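Local coordinates for polyketide synthase associated protein 5 (Mycobacterium tuberculosis, PDB 1Q9J) that probably transfers mycocerosic acyl chains from mycocerosic acid synthase onto phthiocerol and related alcohols, the last step in making dimycocerosate esters, at residues Gly4-Lys9 and Asn66-Asp71; Glu48-Leu53 and Ala133-Glu138; Val52-Leu57 and Asp70-Ser75; His106-Leu111 and Thr119-His124; Leu162-Val167 and Thr282-Ala287. All coordinates share one frame; numbering follows the deposited sequence.

Contact 1: Gly4-Lys9 and Asn66-Asp71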
# COMPACT_ATOMS: atom_id res chain seq x y z
N GLY A 4 -24.18 7.60 -14.22
CA GLY A 4 -23.96 8.35 -15.44
C GLY A 4 -23.48 9.74 -15.09
O GLY A 4 -22.76 10.38 -15.86
N SER A 5 -23.86 10.23 -13.91
CA SER A 5 -23.45 11.57 -13.50
C SER A 5 -22.04 11.61 -12.91
O SER A 5 -21.53 10.61 -12.40
CB SER A 5 -24.44 12.14 -12.49
OG SER A 5 -24.53 11.32 -11.35
N VAL A 6 -21.41 12.78 -13.01
CA VAL A 6 -20.07 12.97 -12.48
C VAL A 6 -20.11 13.15 -10.97
O VAL A 6 -20.80 14.03 -10.46
CB VAL A 6 -19.39 14.23 -13.07
CG1 VAL A 6 -18.17 14.59 -12.23
CG2 VAL A 6 -18.98 13.98 -14.51
N ILE A 7 -19.37 12.31 -10.25
CA ILE A 7 -19.32 12.42 -8.79
C ILE A 7 -18.41 13.58 -8.41
O ILE A 7 -18.82 14.52 -7.70
CB ILE A 7 -18.76 11.16 -8.19
CG1 ILE A 7 -19.70 10.00 -8.57
CG2 ILE A 7 -18.62 11.34 -6.66
CD1 ILE A 7 -19.16 8.62 -8.22
N ARG A 8 -17.19 13.53 -8.91
CA ARG A 8 -16.24 14.60 -8.68
C ARG A 8 -15.00 14.32 -9.52
O ARG A 8 -14.74 13.18 -9.90
CB ARG A 8 -15.92 14.66 -7.18
CG ARG A 8 -14.50 14.48 -6.82
CD ARG A 8 -14.37 13.94 -5.43
NE ARG A 8 -12.99 13.51 -5.24
CZ ARG A 8 -12.59 12.65 -4.31
NH1 ARG A 8 -13.47 12.13 -3.46
NH2 ARG A 8 -11.32 12.29 -4.22
N LYS A 9 -14.27 15.38 -9.85
CA LYS A 9 -13.06 15.25 -10.64
C LYS A 9 -11.99 14.74 -9.66
O LYS A 9 -12.11 14.95 -8.45
CB LYS A 9 -12.70 16.64 -11.20
CG LYS A 9 -11.95 16.66 -12.54
CD LYS A 9 -12.09 18.04 -13.22
CE LYS A 9 -11.30 18.15 -14.53
NZ LYS A 9 -9.84 18.24 -14.30
N ASN A 66 -12.53 12.40 -14.56
CA ASN A 66 -13.80 12.41 -13.87
C ASN A 66 -14.12 11.05 -13.29
O ASN A 66 -13.88 10.02 -13.90
CB ASN A 66 -14.95 12.80 -14.80
CG ASN A 66 -15.08 14.30 -14.98
OD1 ASN A 66 -14.84 15.07 -14.06
ND2 ASN A 66 -15.48 14.71 -16.18
N LEU A 67 -14.66 11.08 -12.09
CA LEU A 67 -15.09 9.88 -11.43
C LEU A 67 -16.58 9.93 -11.77
O LEU A 67 -17.30 10.84 -11.32
CB LEU A 67 -14.88 10.04 -9.93
CG LEU A 67 -15.18 8.81 -9.11
CD1 LEU A 67 -14.05 7.79 -9.29
CD2 LEU A 67 -15.32 9.20 -7.66
N VAL A 68 -17.03 9.00 -12.61
CA VAL A 68 -18.42 8.94 -13.03
C VAL A 68 -19.12 7.82 -12.29
O VAL A 68 -18.55 6.75 -12.10
CB VAL A 68 -18.53 8.72 -14.55
CG1 VAL A 68 -20.00 8.61 -14.97
CG2 VAL A 68 -17.87 9.88 -15.28
N ALA A 69 -20.35 8.07 -11.87
CA ALA A 69 -21.08 7.05 -11.11
C ALA A 69 -21.72 5.97 -11.97
O ALA A 69 -22.13 6.21 -13.11
CB ALA A 69 -22.13 7.71 -10.23
N ASP A 70 -21.78 4.78 -11.40
CA ASP A 70 -22.39 3.64 -12.04
C ASP A 70 -23.55 3.15 -11.17
O ASP A 70 -24.00 3.85 -10.26
CB ASP A 70 -21.38 2.51 -12.22
CG ASP A 70 -20.39 2.77 -13.35
OD1 ASP A 70 -20.84 3.20 -14.43
OD2 ASP A 70 -19.18 2.55 -13.16
N ASP A 71 -24.00 1.94 -11.44
CA ASP A 71 -25.09 1.32 -10.72
C ASP A 71 -24.51 0.20 -9.88
O ASP A 71 -23.43 -0.32 -10.19
CB ASP A 71 -26.10 0.76 -11.72
CG ASP A 71 -25.47 0.53 -13.09
OD1 ASP A 71 -25.18 1.54 -13.79
OD2 ASP A 71 -25.25 -0.64 -13.47
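The backbone N of G4 donates to A69 O over 2.7 Å. G4 has a positive phi (107°), where a CB would press on the preceding carbonyl oxygen, so these backbone angles call for glycine. The ladder continues with A69 N to S5 O at 2.9 Å and I7 N to L67 O at 2.8 Å, and L67 N reaches R8 O. These bonds join strand 6-9 antiparallel to strand 65-69 as an outermost strand of a small three-stranded sheet.

I7 provides the apolar grip. With CG1 anti to the carbonyl carbon (chi1 -61°) and the chain extended beyond, its CD1 rests on A69 CB (3.7 Å) and also meets L67 CD2 (3.9 Å). A methyl at A69 is small enough to be lain upon, while S55 of strand 55-59 packs against I7 and L67. V6, K9, N66 and V68 share the other face. There the side chains of V6 and N66 cross at about a right angle, the V6 methyls against the carboxamide, and the aliphatic part of K9 passes beside it, CG 3.6 Å from N66 OD1. The guanidinium of R8 forms a salt bridge with E14.

All four hydrogen bonds between the segments are main-chain ones, so the pairing itself asks little of the side chains, which differ from face to face: I7, L67 and A69 make an apolar patch beside the charged R8, whereas the V6 and N66 face is mixed and partly exposed.

Contact 2: Glu48-Leu53 and Ala133-Glu138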
# COMPACT_ATOMS: atom_id res chain seq x y z
N GLU A 48 -22.74 -0.98 -0.61
CA GLU A 48 -23.75 -0.01 -0.28
C GLU A 48 -23.25 0.97 0.76
O GLU A 48 -23.80 2.06 0.91
CB GLU A 48 -25.00 -0.71 0.23
CG GLU A 48 -25.78 -1.36 -0.88
CD GLU A 48 -26.89 -2.22 -0.36
OE1 GLU A 48 -26.58 -3.27 0.26
OE2 GLU A 48 -28.07 -1.85 -0.54
N THR A 49 -22.20 0.59 1.47
CA THR A 49 -21.65 1.47 2.47
C THR A 49 -20.66 2.43 1.85
O THR A 49 -20.38 3.49 2.41
CB THR A 49 -20.93 0.70 3.56
OG1 THR A 49 -21.83 -0.24 4.16
CG2 THR A 49 -20.42 1.65 4.61
N HIS A 50 -20.15 2.05 0.69
CA HIS A 50 -19.16 2.86 -0.01
C HIS A 50 -19.59 2.97 -1.47
O HIS A 50 -18.88 2.53 -2.36
CB HIS A 50 -17.81 2.18 0.10
CG HIS A 50 -17.44 1.85 1.51
ND1 HIS A 50 -17.28 2.81 2.48
CD2 HIS A 50 -17.24 0.66 2.13
CE1 HIS A 50 -17.00 2.24 3.63
NE2 HIS A 50 -16.97 0.93 3.45
N PRO A 51 -20.75 3.58 -1.72
CA PRO A 51 -21.22 3.70 -3.10
C PRO A 51 -20.30 4.34 -4.12
O PRO A 51 -20.61 4.34 -5.31
CB PRO A 51 -22.56 4.42 -2.94
CG PRO A 51 -22.37 5.22 -1.71
CD PRO A 51 -21.68 4.25 -0.79
N VAL A 52 -19.17 4.88 -3.69
CA VAL A 52 -18.26 5.51 -4.65
C VAL A 52 -17.57 4.41 -5.48
O VAL A 52 -17.33 4.58 -6.68
CB VAL A 52 -17.16 6.33 -3.94
CG1 VAL A 52 -16.56 7.31 -4.91
CG2 VAL A 52 -17.74 7.05 -2.78
N LEU A 53 -17.25 3.30 -4.82
CA LEU A 53 -16.61 2.17 -5.45
C LEU A 53 -17.39 1.71 -6.68
O LEU A 53 -16.85 1.01 -7.56
CB LEU A 53 -16.49 1.02 -4.46
CG LEU A 53 -15.76 1.41 -3.18
CD1 LEU A 53 -15.76 0.27 -2.19
CD2 LEU A 53 -14.36 1.82 -3.53
N ALA A 133 -7.21 -1.62 3.35
CA ALA A 133 -7.17 -2.64 4.39
C ALA A 133 -8.46 -2.59 5.20
O ALA A 133 -9.04 -3.63 5.55
CB ALA A 133 -5.96 -2.40 5.29
N VAL A 134 -8.92 -1.38 5.51
CA VAL A 134 -10.15 -1.20 6.27
C VAL A 134 -11.34 -1.84 5.54
O VAL A 134 -12.20 -2.44 6.16
CB VAL A 134 -10.44 0.30 6.54
CG1 VAL A 134 -11.87 0.48 7.04
CG2 VAL A 134 -9.47 0.84 7.58
N LEU A 135 -11.37 -1.69 4.22
CA LEU A 135 -12.43 -2.26 3.39
C LEU A 135 -12.36 -3.78 3.46
O LEU A 135 -13.33 -4.45 3.82
CB LEU A 135 -12.28 -1.79 1.93
CG LEU A 135 -12.47 -0.29 1.74
CD1 LEU A 135 -12.10 0.12 0.32
CD2 LEU A 135 -13.90 0.09 2.06
N VAL A 136 -11.18 -4.31 3.14
CA VAL A 136 -10.91 -5.74 3.17
C VAL A 136 -11.35 -6.32 4.52
O VAL A 136 -11.90 -7.42 4.60
CB VAL A 136 -9.40 -6.01 3.00
CG1 VAL A 136 -9.11 -7.49 3.08
CG2 VAL A 136 -8.91 -5.40 1.71
N ASP A 137 -11.09 -5.58 5.58
CA ASP A 137 -11.45 -6.02 6.91
C ASP A 137 -12.99 -5.94 7.09
O ASP A 137 -13.62 -6.83 7.67
CB ASP A 137 -10.70 -5.17 7.94
CG ASP A 137 -11.19 -5.38 9.35
OD1 ASP A 137 -12.03 -4.57 9.80
OD2 ASP A 137 -10.76 -6.35 10.01
N GLU A 138 -13.59 -4.89 6.55
CA GLU A 138 -15.03 -4.74 6.62
C GLU A 138 -15.70 -5.93 5.92
O GLU A 138 -16.63 -6.55 6.47
CB GLU A 138 -15.46 -3.46 5.94
CG GLU A 138 -16.91 -3.11 6.18
CD GLU A 138 -17.29 -1.80 5.53
OE1 GLU A 138 -16.58 -0.78 5.76
OE2 GLU A 138 -18.32 -1.79 4.80
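The polar tie is one straight hydrogen bond from H50 NE2 to E138 OE1, 2.9 Å long with 168° at the hydrogen. The oxygen lies in the plane of the imidazole, and the nitrogen meets it on the syn side of the carboxylate, somewhat out of its plane; ring and carboxylate are turned about 45° against each other. Glutamate suits the place by its length: CG is anti to the backbone N (chi1 -170°) and the chain runs on extended, carrying the carboxylate off the helix to the ring. The other oxygen, OE2, forms a salt bridge with R142, one turn further along, and lies 3.8 Å from T49 CB. A carboxylate here would be expected to favour a protonated imidazole, although R142 probably tempers that pull.

H50 lies just past the end of helix 36-49, whereas L135 and E138, three residues apart, point the same way from helix 129-148. Both helices pack on the face of the five-stranded sheet that carries L107; L135, and L53 just after helix 36-49, rest on L122 of strand 117-123.

The remaining contacts are apolar. L135 CD2 makes a CH-pi contact over one face of the imidazole, 3.7 Å from its centroid, and T49 CG2 lies over the opposite face, offset toward the rim. A branched leucine can thus cover the ring with one methyl while its other, CD1, faces L53 CD1 at 4.4 Å. T49 OG1 turns back to A45 O in its own helix, so the threonine presents carbon to the ring.

Contact 3: Val52-Leu57 and Asp70-Ser75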
# COMPACT_ATOMS: atom_id res chain seq x y z
N VAL A 52 -19.17 4.88 -3.69
CA VAL A 52 -18.26 5.51 -4.65
C VAL A 52 -17.57 4.41 -5.48
O VAL A 52 -17.33 4.58 -6.68
CB VAL A 52 -17.16 6.33 -3.94
CG1 VAL A 52 -16.56 7.31 -4.91
CG2 VAL A 52 -17.74 7.05 -2.78
N LEU A 53 -17.25 3.30 -4.82
CA LEU A 53 -16.61 2.17 -5.45
C LEU A 53 -17.39 1.71 -6.68
O LEU A 53 -16.85 1.01 -7.56
CB LEU A 53 -16.49 1.02 -4.46
CG LEU A 53 -15.76 1.41 -3.18
CD1 LEU A 53 -15.76 0.27 -2.19
CD2 LEU A 53 -14.36 1.82 -3.53
N ALA A 54 -18.65 2.10 -6.75
CA ALA A 54 -19.47 1.72 -7.88
C ALA A 54 -19.35 2.73 -8.98
O ALA A 54 -20.35 3.26 -9.45
CB ALA A 54 -20.91 1.60 -7.44
N SER A 55 -18.14 3.00 -9.42
CA SER A 55 -17.98 3.98 -10.48
C SER A 55 -16.81 3.64 -11.37
O SER A 55 -16.26 2.54 -11.29
CB SER A 55 -17.74 5.34 -9.88
OG SER A 55 -16.42 5.42 -9.39
N HIS A 56 -16.44 4.60 -12.21
CA HIS A 56 -15.34 4.43 -13.13
C HIS A 56 -14.79 5.80 -13.47
O HIS A 56 -15.36 6.81 -13.07
CB HIS A 56 -15.80 3.75 -14.41
CG HIS A 56 -16.85 4.51 -15.17
ND1 HIS A 56 -18.20 4.34 -14.94
CD2 HIS A 56 -16.73 5.47 -16.11
CE1 HIS A 56 -18.87 5.17 -15.72
NE2 HIS A 56 -18.01 5.87 -16.43
N LEU A 57 -13.69 5.82 -14.21
CA LEU A 57 -13.04 7.08 -14.58
C LEU A 57 -13.21 7.42 -16.04
O LEU A 57 -13.22 6.54 -16.89
CB LEU A 57 -11.55 7.00 -14.28
CG LEU A 57 -11.12 6.87 -12.83
CD1 LEU A 57 -9.77 6.21 -12.80
CD2 LEU A 57 -11.12 8.22 -12.16
N ASP A 70 -21.78 4.78 -11.40
CA ASP A 70 -22.39 3.64 -12.04
C ASP A 70 -23.55 3.15 -11.17
O ASP A 70 -24.00 3.85 -10.26
CB ASP A 70 -21.38 2.51 -12.22
CG ASP A 70 -20.39 2.77 -13.35
OD1 ASP A 70 -20.84 3.20 -14.43
OD2 ASP A 70 -19.18 2.55 -13.16
N ASP A 71 -24.00 1.94 -11.44
CA ASP A 71 -25.09 1.32 -10.72
C ASP A 71 -24.51 0.20 -9.88
O ASP A 71 -23.43 -0.32 -10.19
CB ASP A 71 -26.10 0.76 -11.72
CG ASP A 71 -25.47 0.53 -13.09
OD1 ASP A 71 -25.18 1.54 -13.79
OD2 ASP A 71 -25.25 -0.64 -13.47
N LEU A 72 -25.19 -0.18 -8.81
CA LEU A 72 -24.69 -1.25 -7.97
C LEU A 72 -25.32 -2.57 -8.41
O LEU A 72 -24.90 -3.65 -7.98
CB LEU A 72 -25.01 -0.95 -6.49
CG LEU A 72 -24.45 0.34 -5.86
CD1 LEU A 72 -25.10 1.56 -6.49
CD2 LEU A 72 -24.70 0.34 -4.36
N LEU A 73 -26.32 -2.49 -9.30
CA LEU A 73 -27.01 -3.69 -9.80
C LEU A 73 -26.11 -4.58 -10.66
O LEU A 73 -26.43 -5.75 -10.89
CB LEU A 73 -28.27 -3.30 -10.61
CG LEU A 73 -29.09 -4.39 -11.34
CD1 LEU A 73 -29.51 -5.48 -10.37
CD2 LEU A 73 -30.31 -3.75 -12.00
N HIS A 74 -24.99 -4.04 -11.13
CA HIS A 74 -24.10 -4.85 -11.96
C HIS A 74 -22.92 -5.44 -11.18
O HIS A 74 -22.44 -6.53 -11.51
CB HIS A 74 -23.58 -4.02 -13.15
CG HIS A 74 -22.48 -3.07 -12.80
ND1 HIS A 74 -21.27 -3.49 -12.29
CD2 HIS A 74 -22.39 -1.72 -12.89
CE1 HIS A 74 -20.49 -2.45 -12.08
NE2 HIS A 74 -21.15 -1.36 -12.43
N SER A 75 -22.47 -4.74 -10.14
CA SER A 75 -21.34 -5.23 -9.34
C SER A 75 -21.70 -6.39 -8.40
O SER A 75 -22.45 -6.23 -7.44
CB SER A 75 -20.70 -4.09 -8.54
OG SER A 75 -19.84 -3.32 -9.37
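H56 and D70 meet through a short, nearly straight hydrogen bond, ND1 to OD2, of 2.7 Å and 176° at the hydrogen. The carboxylate oxygen lies in the ring plane of the imidazole and is approached on its syn side, with the ring and carboxylate planes 27° apart. H56 reaches it by placing CG between its own backbone N and carbonyl carbon (chi1 61°), which swings the ring across to the aspartate. The short aspartate chain fits because its own backbone is tied down close by: D70 N donates to A54 O at 2.9 Å. A54 adds a small apolar touch, its CB 4.1 Å from L72 CG, where a methyl is enough to meet the leucine branch.

The second shell fixes these groups. NE2 of H56 is hydrogen-bonded to E58 OE2, so the imidazole lies between two carboxylates and is probably protonated on both nitrogens. A54 is the centre of an inverse gamma turn, a tight bend that turns its carbonyl toward D70. Serine follows aptly, since S55 OG reaches back to V52 O (3.0 Å) and closes the bend with a side-chain bond.

Further out, strands 55-59 and 65-69 form an antiparallel hairpin, with H56 bonded to V68 through the backbone, and D70 leads from its second strand into the loop before strand 78-80. Helix 36-49 flanks the contact, L47 touching A54 and S75 and E48 touching L72, while L53 and L57 reach strand 117-123 at L122 and H123.

Contact 4: His106-Leu111 and Thr119-His124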
# COMPACT_ATOMS: atom_id res chain seq x y z
N HIS A 106 -13.39 -5.15 -7.96
CA HIS A 106 -13.66 -6.52 -8.40
C HIS A 106 -13.38 -7.50 -7.26
O HIS A 106 -12.29 -7.48 -6.67
CB HIS A 106 -12.77 -6.88 -9.60
CG HIS A 106 -13.18 -6.22 -10.89
ND1 HIS A 106 -14.35 -6.54 -11.54
CD2 HIS A 106 -12.57 -5.29 -11.65
CE1 HIS A 106 -14.45 -5.82 -12.65
NE2 HIS A 106 -13.38 -5.05 -12.74
N LEU A 107 -14.36 -8.33 -6.93
CA LEU A 107 -14.17 -9.33 -5.88
C LEU A 107 -14.13 -10.70 -6.55
O LEU A 107 -15.15 -11.22 -6.98
CB LEU A 107 -15.31 -9.29 -4.84
CG LEU A 107 -15.12 -10.33 -3.72
CD1 LEU A 107 -13.71 -10.22 -3.15
CD2 LEU A 107 -16.16 -10.14 -2.63
N GLN A 108 -12.94 -11.28 -6.64
CA GLN A 108 -12.77 -12.57 -7.29
C GLN A 108 -12.51 -13.75 -6.35
O GLN A 108 -11.47 -13.82 -5.70
CB GLN A 108 -11.62 -12.47 -8.29
CG GLN A 108 -11.40 -13.71 -9.12
CD GLN A 108 -10.08 -13.67 -9.85
OE1 GLN A 108 -9.02 -13.59 -9.22
NE2 GLN A 108 -10.13 -13.74 -11.18
N LEU A 109 -13.47 -14.67 -6.29
CA LEU A 109 -13.35 -15.86 -5.45
C LEU A 109 -13.08 -17.11 -6.28
O LEU A 109 -13.89 -17.50 -7.11
CB LEU A 109 -14.62 -16.07 -4.65
CG LEU A 109 -14.61 -17.35 -3.81
CD1 LEU A 109 -13.52 -17.27 -2.76
CD2 LEU A 109 -15.98 -17.56 -3.17
N ILE A 110 -11.94 -17.76 -6.03
CA ILE A 110 -11.58 -18.97 -6.77
C ILE A 110 -11.60 -20.20 -5.86
O ILE A 110 -10.70 -20.39 -5.04
CB ILE A 110 -10.18 -18.84 -7.41
CG1 ILE A 110 -10.06 -17.51 -8.13
CG2 ILE A 110 -9.96 -19.96 -8.41
CD1 ILE A 110 -8.71 -17.30 -8.77
N LEU A 111 -12.61 -21.04 -6.02
CA LEU A 111 -12.76 -22.26 -5.23
C LEU A 111 -11.62 -23.24 -5.48
O LEU A 111 -11.18 -23.42 -6.62
CB LEU A 111 -14.10 -22.92 -5.53
CG LEU A 111 -15.35 -22.06 -5.32
CD1 LEU A 111 -16.53 -22.74 -5.99
CD2 LEU A 111 -15.61 -21.85 -3.84
N THR A 119 -9.83 -12.58 -3.58
CA THR A 119 -8.99 -11.51 -4.09
C THR A 119 -9.81 -10.29 -4.40
O THR A 119 -10.76 -10.35 -5.18
CB THR A 119 -8.26 -11.93 -5.37
OG1 THR A 119 -7.61 -13.18 -5.14
CG2 THR A 119 -7.22 -10.88 -5.76
N LEU A 120 -9.44 -9.17 -3.79
CA LEU A 120 -10.13 -7.91 -4.00
C LEU A 120 -9.26 -6.99 -4.82
O LEU A 120 -8.08 -6.82 -4.55
CB LEU A 120 -10.45 -7.24 -2.67
CG LEU A 120 -11.41 -6.05 -2.82
CD1 LEU A 120 -12.84 -6.55 -2.68
CD2 LEU A 120 -11.11 -5.01 -1.74
N TYR A 121 -9.85 -6.41 -5.86
CA TYR A 121 -9.14 -5.48 -6.73
C TYR A 121 -9.76 -4.12 -6.50
O TYR A 121 -10.98 -3.94 -6.57
CB TYR A 121 -9.26 -5.86 -8.19
CG TYR A 121 -8.59 -7.16 -8.53
CD1 TYR A 121 -9.25 -8.37 -8.32
CD2 TYR A 121 -7.30 -7.19 -9.06
CE1 TYR A 121 -8.64 -9.57 -8.63
CE2 TYR A 121 -6.67 -8.39 -9.37
CZ TYR A 121 -7.35 -9.58 -9.16
OH TYR A 121 -6.72 -10.78 -9.45
N LEU A 122 -8.89 -3.15 -6.25
CA LEU A 122 -9.34 -1.81 -5.94
C LEU A 122 -8.48 -0.77 -6.62
O LEU A 122 -7.26 -0.78 -6.48
CB LEU A 122 -9.27 -1.64 -4.44
CG LEU A 122 -9.93 -0.42 -3.83
CD1 LEU A 122 -11.41 -0.38 -4.17
CD2 LEU A 122 -9.72 -0.51 -2.33
N HIS A 123 -9.10 0.12 -7.37
CA HIS A 123 -8.32 1.15 -8.01
C HIS A 123 -7.74 2.05 -6.92
O HIS A 123 -8.45 2.51 -6.01
CB HIS A 123 -9.19 1.94 -8.96
CG HIS A 123 -8.40 2.80 -9.89
ND1 HIS A 123 -8.06 2.39 -11.16
CD2 HIS A 123 -7.78 3.99 -9.70
CE1 HIS A 123 -7.26 3.28 -11.71
NE2 HIS A 123 -7.07 4.26 -10.84
N HIS A 124 -6.44 2.30 -7.01
CA HIS A 124 -5.73 3.11 -6.00
C HIS A 124 -6.21 4.56 -5.82
O HIS A 124 -5.89 5.21 -4.82
CB HIS A 124 -4.23 3.09 -6.29
CG HIS A 124 -3.36 3.24 -5.08
ND1 HIS A 124 -3.45 4.31 -4.22
CD2 HIS A 124 -2.34 2.48 -4.62
CE1 HIS A 124 -2.51 4.21 -3.29
NE2 HIS A 124 -1.82 3.11 -3.51
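Y121 lies along the side of the neighbouring strand from H106 to Q108. Its CB starts beside the CB of H106, 3.9 Å away. With CG anti to the carbonyl carbon (chi1 -65°), the ring then turns along the sheet: CD1 lies 3.6 Å from H106 O, which sits at the ring edge and in its plane. Further out, CE1 comes 4.2 Å from the CB of Q108. At the tip, OH is 3.6 Å from Q108 OE1, a proximity rather than a hydrogen bond, with the amide turned almost perpendicular to the ring. Y369 meets the tyrosine edge-to-face. A long flat residue suits this place because it spans two positions of the adjacent strand.

Strands 105-110 and 117-123 form a beta hairpin inside a mixed five-stranded sheet. H106 and Y121 are a hydrogen-bonded antiparallel pair, Y121 N reaching H106 O at 2.8 Å, and Q108 and T119 are another, with Q108 N at 2.8 Å from T119 O. Beta-branched T119 fits the extended chain, and its OG1 is hydrogen-bonded to T27 OG1 on the next strand.

Between these pairs, L107 and L120 form a non-hydrogen-bonded pair on the opposite face, CD1 to CD1 at 3.8 Å. Leucines belong there because this face is roofed by helices: L39 and F43 of helix 36-49 and L139 of helix 129-148 touch L107, and V136 touches L120. Just beyond the strand comes H124, the probable proton acceptor, in the HHxxxD motif of these acyltransferases.

Contact 5: Leu162-Val167 and Thr282-Ala287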
# COMPACT_ATOMS: atom_id res chain seq x y z
N LEU A 162 -12.87 12.13 0.85
CA LEU A 162 -12.10 13.28 0.38
C LEU A 162 -10.74 12.95 -0.21
O LEU A 162 -10.12 11.93 0.10
CB LEU A 162 -11.88 14.25 1.54
CG LEU A 162 -13.12 14.74 2.28
CD1 LEU A 162 -12.73 15.27 3.64
CD2 LEU A 162 -13.81 15.76 1.45
N SER A 163 -10.28 13.84 -1.08
CA SER A 163 -8.96 13.73 -1.68
C SER A 163 -8.04 14.45 -0.69
O SER A 163 -8.49 15.25 0.14
CB SER A 163 -8.90 14.45 -3.03
OG SER A 163 -9.22 15.82 -2.89
N MET A 164 -6.74 14.15 -0.76
CA MET A 164 -5.79 14.78 0.15
C MET A 164 -5.87 16.31 0.10
O MET A 164 -5.96 16.96 1.15
CB MET A 164 -4.36 14.34 -0.17
CG MET A 164 -3.31 14.87 0.79
SD MET A 164 -1.66 14.31 0.35
CE MET A 164 -1.43 13.03 1.54
N GLU A 165 -5.85 16.90 -1.09
CA GLU A 165 -5.94 18.35 -1.14
C GLU A 165 -7.27 18.85 -0.58
O GLU A 165 -7.41 20.03 -0.29
CB GLU A 165 -5.74 18.90 -2.55
CG GLU A 165 -5.95 17.94 -3.67
CD GLU A 165 -4.81 16.97 -3.84
OE1 GLU A 165 -4.94 15.81 -3.38
OE2 GLU A 165 -3.77 17.37 -4.44
N ALA A 166 -8.25 17.97 -0.45
CA ALA A 166 -9.52 18.40 0.12
C ALA A 166 -9.32 18.45 1.64
O ALA A 166 -9.69 19.44 2.29
CB ALA A 166 -10.61 17.42 -0.23
N VAL A 167 -8.71 17.41 2.18
CA VAL A 167 -8.46 17.32 3.61
C VAL A 167 -7.62 18.48 4.13
O VAL A 167 -7.85 19.00 5.23
CB VAL A 167 -7.79 15.97 3.94
CG1 VAL A 167 -7.19 16.00 5.34
CG2 VAL A 167 -8.83 14.87 3.83
N THR A 282 -9.47 9.37 0.45
CA THR A 282 -9.04 8.42 -0.57
C THR A 282 -7.62 7.98 -0.27
O THR A 282 -7.34 6.84 0.09
CB THR A 282 -9.02 9.08 -1.96
OG1 THR A 282 -10.36 9.24 -2.44
CG2 THR A 282 -8.26 8.24 -2.92
N ASN A 283 -6.73 8.93 -0.44
CA ASN A 283 -5.32 8.70 -0.22
C ASN A 283 -4.79 9.82 0.68
O ASN A 283 -4.84 11.00 0.31
CB ASN A 283 -4.63 8.65 -1.59
CG ASN A 283 -4.96 7.39 -2.39
OD1 ASN A 283 -4.53 6.28 -2.02
ND2 ASN A 283 -5.74 7.54 -3.47
N LEU A 284 -4.33 9.46 1.86
CA LEU A 284 -3.80 10.45 2.77
C LEU A 284 -2.44 10.00 3.31
O LEU A 284 -2.20 10.01 4.52
CB LEU A 284 -4.77 10.70 3.93
CG LEU A 284 -4.60 12.04 4.68
CD1 LEU A 284 -5.11 13.19 3.81
CD2 LEU A 284 -5.37 12.00 5.98
N LEU A 285 -1.56 9.59 2.41
CA LEU A 285 -0.24 9.18 2.83
C LEU A 285 0.78 10.21 2.40
O LEU A 285 1.02 10.40 1.20
CB LEU A 285 0.10 7.80 2.27
CG LEU A 285 -0.83 6.68 2.71
CD1 LEU A 285 -0.38 5.39 2.07
CD2 LEU A 285 -0.86 6.55 4.23
N GLY A 286 1.34 10.91 3.37
CA GLY A 286 2.34 11.91 3.06
C GLY A 286 3.64 11.19 2.76
O GLY A 286 3.81 10.02 3.09
N ALA A 287 4.57 11.89 2.12
CA ALA A 287 5.85 11.29 1.79
C ALA A 287 6.95 11.92 2.63
O ALA A 287 7.11 13.15 2.68
CB ALA A 287 6.16 11.48 0.31
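T282 N donates to L162 O over 2.7 Å, a bond of 164° at the hydrogen that ties the approach to helix 164-170 to the segment leading into strand 285-292. That strand is an outermost one of the six-stranded mixed sheet, so the contact joins the start of a helix to the segment entering the edge strand. S163 is at the N-cap position, and its carbonyl oxygen receives the N-H groups of both A166 and V167 as the helix begins.

The side chains meet around L284. V167 and L284 reach toward each other tip to tip, CG1 to CD1 at 3.8 Å, the short valine meeting the longer leucine. L284 CD1 also touches M164 CG (3.9 Å). This segment borders the probable active site: the backbone N of L284 bonds D128 OD2, and the side-chain amide of N283 bonds H124 O, the residues credited by similarity with organising the site and accepting the proton. Methionine suits its place by being long and flexible: it runs out with CG anti to the backbone N (chi1 -176°), bends at chi3 (-103°), and brings its CE methyl to 3.6 Å from L285 N.

Contacts 1 and 3, their centres about 9 Å apart, both reach one three-stranded sheet and share D70 and D71. Contact 3 also shares V52 and L53 with contact 2, where the chain leaves helix 36-49. The centres of contacts 2 and 4 are about 12 Å apart, contact 2 lying against the L122 face of the five-stranded sheet; along the chain, contact 4 is nested inside the loop that contact 2 closes. Contact 5 closes last. Although its centre is about 24 Å from that of contact 4, the end of contact 4 touches it, and R8 of contact 1 packs on S163 and T282. The probable active site thus lies where the end of strand 117-123 meets the segment entering strand 285-292 of the six-stranded sheet.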